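Local structure of ribonucleoside triphosphate reductase (Lactobacillus leichmannii, 1L1L) at residues 62-67 against 534-539. The protein catalyses the adenosylcobalamin-dependent reduction of ribonucleoside triphosphates to deoxyribonucleotides as an allosterically regulated monomeric class II ribonucleotide reductase. Sequence-based numbering, arbitrary orientation.
Sequences LDPRLQ and KTLGCN
Leu-536, in the last turn of helix 512-536, meets the 62-67 loop through a single methyl, CD2, joining that helix end at the protein surface to the connection between helices 48-60 and 72-90. Its apolar neighbour is the ring of Pro-64, crossed at about a right angle, with CD2 3.8 Å from Pro-64 CG; Phe-452 touches both residues. Leu-536 CD2 also lies 3.4 Å from Arg-65 NE and 3.6 Å from Asp-63 OD1. The Thr-535 methyl CG2, anti to the backbone N, lies over one face of the Arg-65 guanidinium, though its closeness to NH1 in the model is doubtful.

No hydrogen bond joins the two segments; polar bonds act within the loop. A bend at chi3 (-64°) folds the Arg-65 chain back, and the guanidinium grips the Asp-63 carboxylate side-on: NE reaches OD1 at 3.1 Å and NH2 reaches OD2 at 2.8 Å, both nearly straight and in the guanidinium plane. Asp-63 OD1 also accepts from Arg-65 N at 2.9 Å, closing an Asx turn at the start of the 3-10 segment 64-67.

Beyond Leu-536 the helix ends in a Schellman motif, with Gly-537 at positive phi as its C-prime residue. The contact thus sets two methyls against an ion pair whose charges probably offset each other in part, with Arg-445 and Arg-449 close by, while Tyr-532, one turn back, hydrogen-bonds to Asp-63 OD2 and ties the carboxylate to helix 512-536.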
loop_
_atom_site.group_PDB
_atom_site.type_symbol
_atom_site.label_atom_id
_atom_site.label_comp_id
_atom_site.label_asym_id
_atom_site.label_seq_id
_atom_site.Cartn_x
_atom_site.Cartn_y
_atom_site.Cartn_z
ATOM N N LEU A 62 21.566 -6.069 4.905
ATOM C CA LEU A 62 21.479 -4.696 4.432
ATOM C C LEU A 62 22.243 -3.778 5.381
ATOM O O LEU A 62 22.629 -2.671 4.996
ATOM C CB LEU A 62 20.019 -4.240 4.344
ATOM C CG LEU A 62 19.210 -4.731 3.141
ATOM C CD1 LEU A 62 17.777 -4.196 3.251
ATOM C CD2 LEU A 62 19.862 -4.251 1.846
ATOM N N ASP A 63 22.454 -4.232 6.618
ATOM C CA ASP A 63 23.180 -3.426 7.598
ATOM C C ASP A 63 24.436 -2.901 6.902
ATOM O O ASP A 63 25.239 -3.672 6.382
ATOM C CB ASP A 63 23.558 -4.256 8.835
ATOM C CG ASP A 63 24.117 -3.396 9.961
ATOM O OD1 ASP A 63 25.118 -2.688 9.726
ATOM O OD2 ASP A 63 23.555 -3.418 11.075
ATOM N N PRO A 64 24.607 -1.575 6.873
ATOM C CA PRO A 64 25.756 -0.931 6.230
ATOM C C PRO A 64 27.138 -1.299 6.788
ATOM O O PRO A 64 28.127 -1.262 6.060
ATOM C CB PRO A 64 25.441 0.551 6.391
ATOM C CG PRO A 64 24.752 0.591 7.709
ATOM C CD PRO A 64 23.811 -0.589 7.628
ATOM N N ARG A 65 27.199 -1.641 8.072
ATOM C CA ARG A 65 28.467 -2.003 8.702
ATOM C C ARG A 65 29.073 -3.224 8.023
ATOM O O ARG A 65 30.293 -3.355 7.936
ATOM C CB ARG A 65 28.253 -2.278 10.191
ATOM C CG ARG A 65 28.008 -1.035 11.012
ATOM C CD ARG A 65 27.653 -1.385 12.438
ATOM N NE ARG A 65 26.398 -2.128 12.528
ATOM C CZ ARG A 65 25.889 -2.591 13.664
ATOM N NH1 ARG A 65 26.527 -2.392 14.811
ATOM N NH2 ARG A 65 24.739 -3.246 13.661
ATOM N N LEU A 66 28.212 -4.114 7.535
ATOM C CA LEU A 66 28.659 -5.325 6.852
ATOM C C LEU A 66 29.385 -4.989 5.552
ATOM O O LEU A 66 29.883 -5.877 4.861
ATOM C CB LEU A 66 27.465 -6.235 6.542
ATOM C CG LEU A 66 26.727 -6.887 7.712
ATOM C CD1 LEU A 66 25.452 -7.562 7.193
ATOM C CD2 LEU A 66 27.639 -7.898 8.403
ATOM N N GLN A 67 29.434 -3.706 5.218
ATOM C CA GLN A 67 30.097 -3.264 3.999
ATOM C C GLN A 67 31.547 -2.869 4.263
ATOM O O GLN A 67 32.356 -2.778 3.339
ATOM C CB GLN A 67 29.347 -2.071 3.407
ATOM C CG GLN A 67 27.874 -2.341 3.144
ATOM C CD GLN A 67 27.658 -3.526 2.225
ATOM O OE1 GLN A 67 28.173 -3.560 1.109
ATOM N NE2 GLN A 67 26.891 -4.507 2.690
ATOM N N LYS A 534 22.824 5.552 16.615
ATOM C CA LYS A 534 24.156 5.828 17.134
ATOM C C LYS A 534 25.141 4.816 16.542
ATOM O O LYS A 534 26.119 5.189 15.892
ATOM C CB LYS A 534 24.149 5.725 18.663
ATOM C CG LYS A 534 25.534 5.783 19.307
ATOM C CD LYS A 534 26.292 7.019 18.848
ATOM C CE LYS A 534 27.695 7.095 19.437
ATOM N NZ LYS A 534 28.420 8.273 18.884
ATOM N N THR A 535 24.861 3.535 16.760
ATOM C CA THR A 535 25.705 2.454 16.265
ATOM C C THR A 535 26.039 2.581 14.780
ATOM O O THR A 535 27.188 2.400 14.374
ATOM C CB THR A 535 25.028 1.089 16.481
ATOM O OG1 THR A 535 24.894 0.829 17.883
ATOM C CG2 THR A 535 25.838 0.003 15.843
ATOM N N LEU A 536 25.027 2.875 13.970
ATOM C CA LEU A 536 25.218 3.008 12.532
ATOM C C LEU A 536 25.780 4.368 12.146
ATOM O O LEU A 536 26.407 4.516 11.095
ATOM C CB LEU A 536 23.890 2.784 11.806
ATOM C CG LEU A 536 23.301 1.384 11.936
ATOM C CD1 LEU A 536 22.031 1.294 11.102
ATOM C CD2 LEU A 536 24.320 0.360 11.464
ATOM N N GLY A 537 25.543 5.357 12.997
ATOM C CA GLY A 537 26.030 6.696 12.727
ATOM C C GLY A 537 25.186 7.476 11.732
ATOM O O GLY A 537 25.693 8.385 11.075
ATOM N N CYS A 538 23.906 7.130 11.613
ATOM C CA CYS A 538 23.005 7.825 10.685
ATOM C C CYS A 538 22.036 8.692 11.473
ATOM O O CYS A 538 22.085 8.731 12.697
ATOM C CB CYS A 538 22.194 6.818 9.872
ATOM S SG CYS A 538 20.966 5.931 10.876
ATOM N N ASN A 539 21.141 9.376 10.766
ATOM C CA ASN A 539 20.149 10.224 11.413
ATOM C C ASN A 539 19.081 9.370 12.080
ATOM O O ASN A 539 18.815 8.249 11.648
ATOM C CB ASN A 539 19.489 11.136 10.381
ATOM C CG ASN A 539 20.448 12.147 9.813
ATOM O OD1 ASN A 539 20.981 12.976 10.545
ATOM N ND2 ASN A 539 20.684 12.083 8.505
#